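Local atomic coordinates of gala protein type 1, 3 or 4 (Legionella pneumophila subsp. pneumophila, PDB entry 4XA9), a protein that may bind small GTPases and stimulate their GTP hydrolysis through a leucine-rich repeat fold. Residues A[72-75]-A[76-79]; A[88-91]-A[92-95]; A[225-228]-A[229-233]; A[239-242]-A[243-246]. All blocks are in the same frame, centred on the assembly; numbering follows the deposited sequence. Where two conformers were deposited one is given.

Interaction 1 of 4, residues A[72-75]-A[76-79]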
ATOM      1  N   LEU A  72      -0.172  16.727  -9.578  1.00 12.57           N
ATOM      2  CA  LEU A  72      -0.870  16.868  -8.311  1.00 14.73           C
ATOM      3  C   LEU A  72      -1.032  15.526  -7.617  1.00 14.59           C
ATOM      4  O   LEU A  72      -1.597  14.585  -8.178  1.00 15.68           O
ATOM      5  CB  LEU A  72      -2.251  17.513  -8.515  1.00 14.34           C
ATOM      6  CG  LEU A  72      -3.116  17.503  -7.246  1.00 18.40           C
ATOM      7  CD1 LEU A  72      -2.520  18.417  -6.174  1.00 18.09           C
ATOM      8  CD2 LEU A  72      -4.570  17.875  -7.536  1.00 18.17           C
ATOM      9  N   ASN A  73      -0.515  15.440  -6.397  1.00 14.02           N
ATOM     10  CA  ASN A  73      -0.784  14.308  -5.517  1.00 16.14           C
ATOM     11  C   ASN A  73      -1.769  14.738  -4.440  1.00 17.85           C
ATOM     12  O   ASN A  73      -1.408  15.479  -3.525  1.00 17.73           O
ATOM     13  CB  ASN A  73       0.506  13.785  -4.874  1.00 15.69           C
ATOM     14  CG  ASN A  73       0.281  12.554  -3.990  1.00 18.29           C
ATOM     15  OD1 ASN A  73      -0.854  12.160  -3.703  1.00 20.09           O
ATOM     16  ND2 ASN A  73       1.372  11.953  -3.543  1.00 15.83           N
ATOM     17  N   ILE A  74      -3.010  14.276  -4.548  1.00 14.97           N
ATOM     18  CA  ILE A  74      -3.996  14.574  -3.521  1.00 15.74           C
ATOM     19  C   ILE A  74      -4.572  13.265  -2.969  1.00 14.85           C
ATOM     20  O   ILE A  74      -5.721  13.196  -2.525  1.00 16.37           O
ATOM     21  CB  ILE A  74      -5.106  15.520  -4.071  1.00 17.89           C
ATOM     22  CG1 ILE A  74      -5.880  16.177  -2.915  1.00 18.05           C
ATOM     23  CG2 ILE A  74      -6.000  14.808  -5.094  1.00 15.39           C
ATOM     24  CD1 ILE A  74      -6.796  17.309  -3.342  1.00 17.47           C
ATOM     25  N   SER A  75      -3.742  12.226  -2.966  1.00 14.66           N
ATOM     26  CA  SER A  75      -4.152  10.936  -2.423  1.00 14.96           C
ATOM     27  C   SER A  75      -4.409  11.036  -0.920  1.00 15.51           C
ATOM     28  O   SER A  75      -3.949  11.962  -0.270  1.00 15.42           O
ATOM     29  CB  SER A  75      -3.101   9.852  -2.712  1.00 13.22           C
ATOM     30  OG  SER A  75      -1.855  10.127  -2.090  1.00 13.91           O
ATOM     31  N   HIS A  76      -5.171  10.084  -0.394  1.00 14.40           N
ATOM     32  CA  HIS A  76      -5.476  10.003   1.035  1.00 17.85           C
ATOM     33  C   HIS A  76      -6.099  11.286   1.570  1.00 20.11           C
ATOM     34  O   HIS A  76      -5.666  11.836   2.587  1.00 18.47           O
ATOM     35  CB  HIS A  76      -4.221   9.654   1.832  1.00 14.91           C
ATOM     36  CG  HIS A  76      -3.648   8.317   1.488  1.00 17.04           C
ATOM     37  ND1 HIS A  76      -4.045   7.155   2.113  1.00 19.77           N
ATOM     38  CD2 HIS A  76      -2.712   7.953   0.578  1.00 17.27           C
ATOM     39  CE1 HIS A  76      -3.377   6.134   1.606  1.00 20.09           C
ATOM     40  NE2 HIS A  76      -2.559   6.592   0.674  1.00 16.75           N
ATOM     41  N   ASN A  77      -7.109  11.763   0.854  1.00 19.91           N
ATOM     42  CA  ASN A  77      -7.991  12.809   1.349  1.00 17.92           C
ATOM     43  C   ASN A  77      -9.427  12.290   1.322  1.00 21.11           C
ATOM     44  O   ASN A  77      -9.644  11.089   1.435  1.00 22.21           O
ATOM     45  CB  ASN A  77      -7.836  14.086   0.527  1.00 17.44           C
ATOM     46  CG  ASN A  77      -6.586  14.868   0.907  1.00 17.66           C
ATOM     47  OD1 ASN A  77      -6.613  15.684   1.826  1.00 18.37           O
ATOM     48  ND2 ASN A  77      -5.489  14.622   0.197  1.00 15.58           N
ATOM     49  N   ASN A  78     -10.400  13.181   1.159  1.00 23.28           N
ATOM     50  CA  ASN A  78     -11.801  12.767   1.112  1.00 24.24           C
ATOM     51  C   ASN A  78     -12.570  13.492   0.014  1.00 22.46           C
ATOM     52  O   ASN A  78     -13.657  14.015   0.259  1.00 20.20           O
ATOM     53  CB  ASN A  78     -12.467  13.018   2.472  1.00 30.03           C
ATOM     54  CG  ASN A  78     -13.852  12.394   2.579  1.00 36.63           C
ATOM     55  OD1 ASN A  78     -14.119  11.330   2.017  1.00 37.68           O
ATOM     56  ND2 ASN A  78     -14.749  13.078   3.283  1.00 39.86           N
ATOM     57  N   ILE A  79     -12.016  13.540  -1.195  1.00 19.00           N
ATOM     58  CA  ILE A  79     -12.600  14.414  -2.211  1.00 21.50           C
ATOM     59  C   ILE A  79     -13.797  13.765  -2.894  1.00 21.69           C
ATOM     60  O   ILE A  79     -14.656  14.458  -3.435  1.00 21.65           O
ATOM     61  CB  ILE A  79     -11.566  14.837  -3.274  1.00 19.29           C
ATOM     62  CG1 ILE A  79     -11.256  13.684  -4.235  1.00 18.06           C
ATOM     63  CG2 ILE A  79     -10.301  15.393  -2.599  1.00 17.05           C
ATOM     64  CD1 ILE A  79     -10.306  14.076  -5.365  1.00 19.92           C
TER

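Interaction 2 of 4, residues A[88-91]-A[92-95]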
ATOM      1  N   SER A  88     -11.395  16.952 -13.048  1.00 23.85           N
ATOM      2  CA  SER A  88     -11.411  16.624 -14.471  1.00 23.13           C
ATOM      3  C   SER A  88     -11.560  17.890 -15.305  1.00 26.72           C
ATOM      4  O   SER A  88     -11.345  17.870 -16.518  1.00 28.35           O
ATOM      5  CB  SER A  88     -12.533  15.635 -14.802  1.00 24.36           C
ATOM      6  OG  SER A  88     -13.807  16.253 -14.747  1.00 27.55           O
ATOM      7  N   GLU A  89     -11.914  18.992 -14.644  1.00 24.76           N
ATOM      8  CA  GLU A  89     -12.082  20.276 -15.310  1.00 26.41           C
ATOM      9  C   GLU A  89     -10.798  21.103 -15.295  1.00 25.45           C
ATOM     10  O   GLU A  89     -10.741  22.184 -15.893  1.00 22.26           O
ATOM     11  CB  GLU A  89     -13.207  21.080 -14.650  1.00 33.37           C
ATOM     12  CG  GLU A  89     -14.514  20.321 -14.456  1.00 42.73           C
ATOM     13  CD  GLU A  89     -15.197  19.976 -15.763  1.00 52.30           C
ATOM     14  OE1 GLU A  89     -14.875  20.608 -16.790  1.00 55.56           O
ATOM     15  OE2 GLU A  89     -16.058  19.068 -15.760  1.00 57.54           O
ATOM     16  N   ASP A  90      -9.770  20.618 -14.604  1.00 19.95           N
ATOM     17  CA  ASP A  90      -8.551  21.405 -14.504  1.00 20.71           C
ATOM     18  C   ASP A  90      -7.790  21.406 -15.809  1.00 20.72           C
ATOM     19  O   ASP A  90      -7.644  20.373 -16.462  1.00 21.05           O
ATOM     20  CB  ASP A  90      -7.642  20.911 -13.385  1.00 20.75           C
ATOM     21  CG  ASP A  90      -6.484  21.862 -13.138  1.00 24.53           C
ATOM     22  OD1 ASP A  90      -6.645  22.816 -12.343  1.00 24.11           O
ATOM     23  OD2 ASP A  90      -5.416  21.667 -13.748  1.00 24.75           O
ATOM     24  N   ASN A  91      -7.286  22.572 -16.181  1.00 18.78           N
ATOM     25  CA  ASN A  91      -6.685  22.728 -17.495  1.00 25.67           C
ATOM     26  C   ASN A  91      -5.156  22.642 -17.517  1.00 23.04           C
ATOM     27  O   ASN A  91      -4.543  22.833 -18.569  1.00 22.40           O
ATOM     28  CB  ASN A  91      -7.163  24.046 -18.106  1.00 28.34           C
ATOM     29  CG  ASN A  91      -8.664  24.047 -18.357  1.00 34.89           C
ATOM     30  OD1 ASN A  91      -9.206  23.088 -18.915  1.00 38.94           O
ATOM     31  ND2 ASN A  91      -9.342  25.109 -17.942  1.00 31.95           N
ATOM     32  N   HIS A  92      -4.543  22.315 -16.378  1.00 20.84           N
ATOM     33  CA  HIS A  92      -3.082  22.150 -16.330  1.00 19.94           C
ATOM     34  C   HIS A  92      -2.627  20.754 -15.906  1.00 18.28           C
ATOM     35  O   HIS A  92      -1.539  20.310 -16.268  1.00 16.19           O
ATOM     36  CB  HIS A  92      -2.463  23.173 -15.384  1.00 20.81           C
ATOM     37  CG  HIS A  92      -2.373  24.550 -15.960  1.00 25.24           C
ATOM     38  ND1 HIS A  92      -3.325  25.516 -15.725  1.00 26.76           N
ATOM     39  CD2 HIS A  92      -1.441  25.124 -16.757  1.00 23.77           C
ATOM     40  CE1 HIS A  92      -2.984  26.628 -16.352  1.00 28.73           C
ATOM     41  NE2 HIS A  92      -1.846  26.416 -16.987  1.00 26.56           N
ATOM     42  N   ILE A  93      -3.444  20.071 -15.119  1.00 16.31           N
ATOM     43  CA  ILE A  93      -3.029  18.792 -14.553  1.00 16.20           C
ATOM     44  C   ILE A  93      -2.938  17.706 -15.628  1.00 17.29           C
ATOM     45  O   ILE A  93      -3.885  17.473 -16.379  1.00 18.83           O
ATOM     46  CB  ILE A  93      -3.984  18.370 -13.415  1.00 18.11           C
ATOM     47  CG1 ILE A  93      -3.810  19.331 -12.229  1.00 16.17           C
ATOM     48  CG2 ILE A  93      -3.722  16.935 -12.986  1.00 16.39           C
ATOM     49  CD1 ILE A  93      -4.753  19.084 -11.070  1.00 18.89           C
ATOM     50  N   THR A  94      -1.769  17.076 -15.717  1.00 18.27           N
ATOM     51  CA  THR A  94      -1.527  16.001 -16.677  1.00 18.70           C
ATOM     52  C   THR A  94      -1.141  14.718 -15.944  1.00 20.16           C
ATOM     53  O   THR A  94      -1.324  13.609 -16.456  1.00 18.62           O
ATOM     54  CB  THR A  94      -0.406  16.364 -17.680  1.00 17.59           C
ATOM     55  OG1 THR A  94       0.793  16.678 -16.964  1.00 19.62           O
ATOM     56  CG2 THR A  94      -0.808  17.556 -18.545  1.00 18.53           C
ATOM     57  N   THR A  95      -0.582  14.883 -14.747  1.00 17.77           N
ATOM     58  CA  THR A  95      -0.229  13.758 -13.880  1.00 18.34           C
ATOM     59  C   THR A  95      -0.968  13.897 -12.563  1.00 17.99           C
ATOM     60  O   THR A  95      -0.776  14.874 -11.840  1.00 18.54           O
ATOM     61  CB  THR A  95       1.289  13.687 -13.611  1.00 21.13           C
ATOM     62  OG1 THR A  95       1.976  13.395 -14.834  1.00 24.61           O
ATOM     63  CG2 THR A  95       1.608  12.596 -12.596  1.00 22.03           C
TER
HETATM   64  O   HOH W   1      -6.516  17.866 -15.941  1.00 22.79           O
HETATM   65  O   HOH W   2      -5.073  24.656 -13.822  1.00 54.35           O

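Interaction 3 of 4, residues A[225-228]-A[229-233]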
ATOM      1  N   ALA A 225       6.454 -24.316 -13.768  1.00 17.38           N
ATOM      2  CA  ALA A 225       6.175 -24.548 -15.179  1.00 20.50           C
ATOM      3  C   ALA A 225       5.881 -23.223 -15.869  1.00 21.52           C
ATOM      4  O   ALA A 225       6.412 -22.942 -16.945  1.00 21.82           O
ATOM      5  CB  ALA A 225       5.006 -25.515 -15.345  1.00 22.62           C
ATOM      6  N   GLY A 226       5.039 -22.410 -15.237  1.00 19.62           N
ATOM      7  CA  GLY A 226       4.719 -21.086 -15.743  1.00 19.13           C
ATOM      8  C   GLY A 226       5.948 -20.198 -15.788  1.00 21.24           C
ATOM      9  O   GLY A 226       6.154 -19.451 -16.741  1.00 22.00           O
ATOM     10  N   LYS A 227       6.768 -20.279 -14.746  1.00 20.54           N
ATOM     11  CA  LYS A 227       8.015 -19.528 -14.702  0.51 22.34           C
ATOM     12  C   LYS A 227       8.893 -19.889 -15.893  1.00 22.44           C
ATOM     13  O   LYS A 227       9.465 -19.014 -16.541  1.00 20.05           O
ATOM     14  CB  LYS A 227       8.759 -19.795 -13.392  0.51 23.46           C
ATOM     15  CG  LYS A 227      10.190 -19.278 -13.366  0.51 26.87           C
ATOM     16  CD  LYS A 227      10.877 -19.642 -12.056  0.51 29.38           C
ATOM     17  CE  LYS A 227      12.367 -19.340 -12.101  0.51 29.69           C
ATOM     18  NZ  LYS A 227      12.636 -17.896 -12.332  0.51 29.98           N
ATOM     19  N   LYS A 228       8.990 -21.186 -16.184  1.00 20.76           N
ATOM     20  CA  LYS A 228       9.813 -21.631 -17.304  1.00 18.58           C
ATOM     21  C   LYS A 228       9.310 -21.023 -18.611  1.00 20.15           C
ATOM     22  O   LYS A 228      10.099 -20.535 -19.416  1.00 24.45           O
ATOM     23  CB  LYS A 228       9.842 -23.158 -17.394  1.00 20.98           C
ATOM     24  CG  LYS A 228      10.694 -23.651 -18.548  1.00 28.29           C
ATOM     25  CD  LYS A 228      11.574 -24.813 -18.148  1.00 34.76           C
ATOM     26  CE  LYS A 228      12.541 -24.410 -17.052  1.00 35.01           C
ATOM     27  NZ  LYS A 228      13.470 -25.515 -16.698  1.00 32.15           N
ATOM     28  N   ILE A 229       7.995 -21.030 -18.805  1.00 20.25           N
ATOM     29  CA  ILE A 229       7.382 -20.422 -19.992  1.00 23.70           C
ATOM     30  C   ILE A 229       7.639 -18.911 -20.084  1.00 23.26           C
ATOM     31  O   ILE A 229       8.013 -18.396 -21.140  1.00 23.62           O
ATOM     32  CB  ILE A 229       5.860 -20.657 -20.014  1.00 23.15           C
ATOM     33  CG1 ILE A 229       5.554 -22.149 -20.102  1.00 24.18           C
ATOM     34  CG2 ILE A 229       5.211 -19.915 -21.179  1.00 23.49           C
ATOM     35  CD1 ILE A 229       4.073 -22.463 -20.105  1.00 24.08           C
ATOM     36  N   LEU A 230       7.422 -18.208 -18.976  1.00 19.04           N
ATOM     37  CA  LEU A 230       7.624 -16.761 -18.934  1.00 20.39           C
ATOM     38  C   LEU A 230       9.064 -16.388 -19.274  1.00 23.19           C
ATOM     39  O   LEU A 230       9.311 -15.398 -19.965  1.00 23.41           O
ATOM     40  CB  LEU A 230       7.247 -16.203 -17.556  1.00 17.41           C
ATOM     41  CG  LEU A 230       5.755 -16.202 -17.188  1.00 20.37           C
ATOM     42  CD1 LEU A 230       5.551 -15.792 -15.738  1.00 20.34           C
ATOM     43  CD2 LEU A 230       4.960 -15.282 -18.103  1.00 16.87           C
ATOM     44  N   GLU A 231      10.015 -17.193 -18.810  1.00 25.34           N
ATOM     45  CA  GLU A 231      11.426 -16.902 -19.044  1.00 26.82           C
ATOM     46  C   GLU A 231      11.887 -17.137 -20.494  1.00 26.76           C
ATOM     47  O   GLU A 231      13.016 -16.789 -20.835  1.00 25.30           O
ATOM     48  CB  GLU A 231      12.292 -17.714 -18.080  1.00 30.51           C
ATOM     49  CG  GLU A 231      12.221 -17.195 -16.634  1.00 35.05           C
ATOM     50  CD  GLU A 231      13.110 -17.967 -15.666  1.00 40.53           C
ATOM     51  OE1 GLU A 231      13.485 -19.118 -15.975  1.00 43.25           O
ATOM     52  OE2 GLU A 231      13.421 -17.422 -14.585  1.00 41.95           O
ATOM     53  N   THR A 232      11.031 -17.703 -21.346  1.00 22.36           N
ATOM     54  CA  THR A 232      11.376 -17.810 -22.767  1.00 24.69           C
ATOM     55  C   THR A 232      11.246 -16.454 -23.466  1.00 30.41           C
ATOM     56  O   THR A 232      11.826 -16.238 -24.532  1.00 34.44           O
ATOM     57  CB  THR A 232      10.502 -18.843 -23.535  1.00 23.37           C
ATOM     58  OG1 THR A 232       9.123 -18.453 -23.496  1.00 26.24           O
ATOM     59  CG2 THR A 232      10.665 -20.259 -22.962  1.00 20.36           C
ATOM     60  N   ASN A 233      10.481 -15.543 -22.870  1.00 25.05           N
ATOM     61  CA  ASN A 233      10.351 -14.194 -23.413  1.00 24.27           C
ATOM     62  C   ASN A 233      11.507 -13.313 -22.955  1.00 27.56           C
ATOM     63  O   ASN A 233      11.500 -12.801 -21.831  1.00 28.37           O
ATOM     64  CB  ASN A 233       9.016 -13.564 -22.994  1.00 25.94           C
ATOM     65  CG  ASN A 233       8.723 -12.267 -23.730  1.00 27.70           C
ATOM     66  OD1 ASN A 233       9.631 -11.605 -24.245  1.00 28.43           O
ATOM     67  ND2 ASN A 233       7.451 -11.889 -23.773  1.00 23.84           N
TER

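Interaction 4 of 4, residues A[239-242]-A[243-246]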
ATOM      1  N   LEU A 239      11.153  -9.127 -14.906  1.00 19.30           N
ATOM      2  CA  LEU A 239      10.138 -10.129 -14.613  1.00 19.99           C
ATOM      3  C   LEU A 239      10.093 -10.398 -13.115  1.00 21.28           C
ATOM      4  O   LEU A 239      11.091 -10.806 -12.530  1.00 22.90           O
ATOM      5  CB  LEU A 239      10.435 -11.428 -15.371  1.00 21.29           C
ATOM      6  CG  LEU A 239       9.452 -12.583 -15.167  1.00 22.86           C
ATOM      7  CD1 LEU A 239       8.087 -12.234 -15.741  1.00 24.22           C
ATOM      8  CD2 LEU A 239       9.988 -13.861 -15.792  1.00 21.84           C
ATOM      9  N   ASP A 240       8.941 -10.170 -12.493  1.00 21.56           N
ATOM     10  CA  ASP A 240       8.798 -10.410 -11.054  1.00 24.08           C
ATOM     11  C   ASP A 240       7.784 -11.506 -10.754  1.00 21.28           C
ATOM     12  O   ASP A 240       6.610 -11.408 -11.122  1.00 18.29           O
ATOM     13  CB  ASP A 240       8.392  -9.128 -10.326  1.00 27.71           C
ATOM     14  CG  ASP A 240       8.190  -9.342  -8.832  1.00 32.39           C
ATOM     15  OD1 ASP A 240       8.903 -10.183  -8.248  1.00 29.99           O
ATOM     16  OD2 ASP A 240       7.309  -8.675  -8.245  1.00 35.27           O
ATOM     17  N   LEU A 241       8.247 -12.546 -10.069  1.00 20.05           N
ATOM     18  CA  LEU A 241       7.394 -13.673  -9.724  1.00 20.66           C
ATOM     19  C   LEU A 241       7.425 -13.995  -8.237  1.00 19.53           C
ATOM     20  O   LEU A 241       6.911 -15.030  -7.821  1.00 21.11           O
ATOM     21  CB  LEU A 241       7.814 -14.903 -10.522  1.00 19.40           C
ATOM     22  CG  LEU A 241       7.533 -14.837 -12.018  1.00 23.22           C
ATOM     23  CD1 LEU A 241       8.252 -15.973 -12.713  1.00 23.23           C
ATOM     24  CD2 LEU A 241       6.032 -14.921 -12.273  1.00 21.43           C
ATOM     25  N   ILE A 242       8.051 -13.126  -7.449  1.00 17.93           N
ATOM     26  CA  ILE A 242       8.132 -13.308  -6.000  1.00 18.31           C
ATOM     27  C   ILE A 242       6.777 -13.659  -5.393  1.00 20.67           C
ATOM     28  O   ILE A 242       5.775 -13.014  -5.693  1.00 22.58           O
ATOM     29  CB  ILE A 242       8.669 -12.033  -5.307  1.00 21.85           C
ATOM     30  CG1 ILE A 242      10.135 -11.788  -5.682  1.00 26.39           C
ATOM     31  CG2 ILE A 242       8.487 -12.114  -3.786  1.00 22.58           C
ATOM     32  CD1 ILE A 242      10.705 -10.510  -5.101  1.00 25.09           C
ATOM     33  N   GLY A 243       6.736 -14.684  -4.549  1.00 20.60           N
ATOM     34  CA  GLY A 243       5.521 -14.979  -3.814  1.00 22.28           C
ATOM     35  C   GLY A 243       4.593 -15.983  -4.470  1.00 23.39           C
ATOM     36  O   GLY A 243       3.573 -16.361  -3.890  1.00 25.37           O
ATOM     37  N   ASN A 244       4.936 -16.411  -5.681  1.00 23.31           N
ATOM     38  CA  ASN A 244       4.230 -17.511  -6.339  1.00 22.92           C
ATOM     39  C   ASN A 244       4.701 -18.865  -5.814  1.00 24.49           C
ATOM     40  O   ASN A 244       5.853 -19.000  -5.390  1.00 22.78           O
ATOM     41  CB  ASN A 244       4.425 -17.463  -7.860  1.00 22.04           C
ATOM     42  CG  ASN A 244       3.679 -16.323  -8.506  1.00 21.04           C
ATOM     43  OD1 ASN A 244       2.473 -16.412  -8.734  1.00 20.26           O
ATOM     44  ND2 ASN A 244       4.395 -15.247  -8.821  1.00 18.45           N
ATOM     45  N   PRO A 245       3.816 -19.879  -5.845  1.00 27.58           N
ATOM     46  CA  PRO A 245       4.196 -21.226  -5.397  1.00 28.36           C
ATOM     47  C   PRO A 245       5.107 -21.927  -6.405  1.00 27.62           C
ATOM     48  O   PRO A 245       4.698 -22.880  -7.068  1.00 28.22           O
ATOM     49  CB  PRO A 245       2.851 -21.948  -5.281  1.00 29.86           C
ATOM     50  CG  PRO A 245       1.975 -21.264  -6.281  1.00 30.27           C
ATOM     51  CD  PRO A 245       2.404 -19.813  -6.268  1.00 28.80           C
ATOM     52  N   ILE A 246       6.338 -21.447  -6.512  1.00 28.72           N
ATOM     53  CA  ILE A 246       7.305 -21.987  -7.459  1.00 31.30           C
ATOM     54  C   ILE A 246       8.196 -23.046  -6.802  1.00 36.95           C
ATOM     55  O   ILE A 246       8.709 -22.831  -5.708  1.00 34.04           O
ATOM     56  CB  ILE A 246       8.179 -20.858  -8.047  1.00 30.53           C
ATOM     57  CG1 ILE A 246       7.295 -19.825  -8.761  1.00 30.04           C
ATOM     58  CG2 ILE A 246       9.256 -21.422  -8.967  1.00 27.53           C
ATOM     59  CD1 ILE A 246       8.052 -18.643  -9.346  1.00 31.15           C
TER

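Interaction 1 of 4, residues A[72-75]-A[76-79]
Asn77 reaches back to the carbonyl of Ile74, three residues earlier, and so closes the turn that leaves strand 71-73. From CB, which lies 3.8 Å from Ile74 O, the side chain leaves beside its backbone N (chi1 -78°) and brings the amide round over the preceding peptides. CG is still about as far from that oxygen, but ND2 beyond it donates to Ile74 O at 3.1 Å with an N-H...O angle of 158°. The oxygen lies close to the amide plane of Asn77, whereas the donor stands well above the carbonyl plane of Ile74; Asn101 ND2 of the following turn donates to the same oxygen. ND2 also meets Ile74 CG1 at 3.5 Å. At the other corner of the amide, OD1 takes the backbone N of Ile55, and ND2 donates to Leu50 O. An asparagine suits the place because one flat group offers both donor and acceptor, and its bonds to backbone groups of its own and the preceding turn are characteristic of the leucine-rich repeat. Upstream, Asn73 OD1 receives Ser75 N (3.0 Å) in an Asx turn and also Ser75 OG, on a lone pair. Ile74 CD1 packs on Ile79 CG2 at 4.1 Å. His76 stacks with His52 and Phe100, Ile79 touches helix 80-87, and strand 71-73 runs parallel between strands 47-49 and 95-97.

Interaction 2 of 4, residues A[88-91]-A[92-95]
Asp90 turns one carboxylate oxygen onto two successive backbone N-H groups of the loop that follows it. OD2 accepts from His92 N at 2.8 Å. It also accepts from Ile93 N at 2.9 Å, and both bonds are moderately bent. The two donors come from different directions: Ile93 N lies nearly on the line of the C-O bond, while His92 N stands above the carboxylate plane. The reach depends on CG lying opposite the backbone N (chi1 -171°), which swings the carboxylate forward along the chain. Aspartate fits because its side chain is short and its oxygen can take two donors at once. The second oxygen, OD1, is engaged too: it accepts from the backbone N of Asn65, and a water within 2.8 Å of OD1 can donate to it. The same water sits in the plane of the His92 ring, 2.7 Å from ND1. A different water donates to both Asp90 O and Ile93 O, bridging the two ends of the bend. This bend leads from helix 80-87 to strand 95-97 of the leucine-rich repeat fold, and the side chain of Asn65, bonded to Asn91 N and Glu89 O, ties it to the equivalent loop before it. The bond from Ile93 N brings Ile93 CG1 within 3.2 Å of Asp90 OD2, while the apolar packing of Ile93 is on Leu72 and Leu117. The chemistry implies a bend whose two backbone amides are satisfied by a largely buried carboxylate. The gathered N-H groups would be expected to stabilise its negative charge, while His92 itself is exposed, joined to it through water.

Interaction 3 of 4, residues A[225-228]-A[229-233]
Leu230 closes tightly over Gly226, one helical turn back: Leu230 N donates to Gly226 O at 2.9 Å, and Leu230 CG comes to 3.3 Å from the same oxygen. The bond is fairly straight, 167° at the hydrogen, and meets the carbonyl nearly head-on. Ile229 N to Ala225 O and Glu231 N to Lys227 O repeat the i to i+4 pattern along successive turns of helix 224-230. On the buried side Leu230 rests against Phe206 and Leu239; a leucine suits a position between helix 203-207 and strand 238-240. Ile229 lies at the border of that side, on Thr203 and Ala207. This helix is the crossover of the beta-alpha-beta unit formed with strands 214-216 and 238-240, the convex limb of a leucine-rich repeat. A type I turn spans Leu230 to Asn233, and Ile229 O accepts both Thr232 N and Thr232 OG1, the hydroxyl at 2.6 Å in the carbonyl plane. Looser and more polar is the flank of Lys227, whose carbons rest on Leu241 and Ile246 while its amine end reaches the exposed Glu231. The chain runs extended until its last torsion (chi4 61°), bringing Lys227 NZ to Glu231 OE2 in a salt bridge; the modelled 2.4 Å is very short, and the lysine was deposited in two conformers, so the length of this contact is doubtful. Lys228 and Thr232 lie exposed, with Thr232 CG2 3.6 Å from Lys228 O.

Interaction 4 of 4, residues A[239-242]-A[243-246]
A single carbonyl, Leu241 O, is gripped twice by one residue: Asn244 gives it both its backbone N, at 3.2 Å, and its side-chain ND2, at 2.7 Å. Both donors approach from the same face of the carbonyl plane, and ND2 stands well above that plane with the oxygen lying close to the plane of its own amide. The backbone bond closes a type II turn from Leu241 to Asn244, and both bonds are close to straight. Asn244 can make both because its CG lies beside its own backbone N (chi1 -71°), which turns the amide back over the bend. The same amide works in the other direction as well, for OD1 accepts from the backbone N of Asn220 and Ile222, while ND2 has a second acceptor in Leu217 O. Gly243 occupies the corner with phi 93°, where a beta carbon would jam against Ile242 O, so this place calls for glycine. Before the turn, Ile242 N, standing above the carboxylate plane, donates to Asp240 OD1 at 3.2 Å in an Asx turn. Beyond it, Pro245 centres an inverse gamma turn that returns the chain so that Ile246 CD1 packs on Leu241 CB at 3.9 Å. Leu241 also lies on Leu230 of helix 224-230. The asparagine, lodged among the backbone groups of the preceding turn, marks the stacked asparagines of the leucine-rich repeat solenoid, here at the last strand of the sheet.

Interactions 1 and 4 are related turns at the ends of parallel strands of one sheet, each held by an asparagine amide that also serves the preceding turn; their centres lie about 32 Å apart, on opposite sides of the chain's centre. The touching residues of interaction 1 are all buried, whereas interaction 4, at the outermost strand, is partly so, as are interactions 2 and 3. Interactions 2 and 4 both set an aspartate on backbone amides, and only interaction 3 has a salt bridge. Neighbouring contacts pack on each other: interactions 1 and 2 meet through strand 71-73, and interactions 3 and 4 join helix 224-230 to the region of strand 238-240.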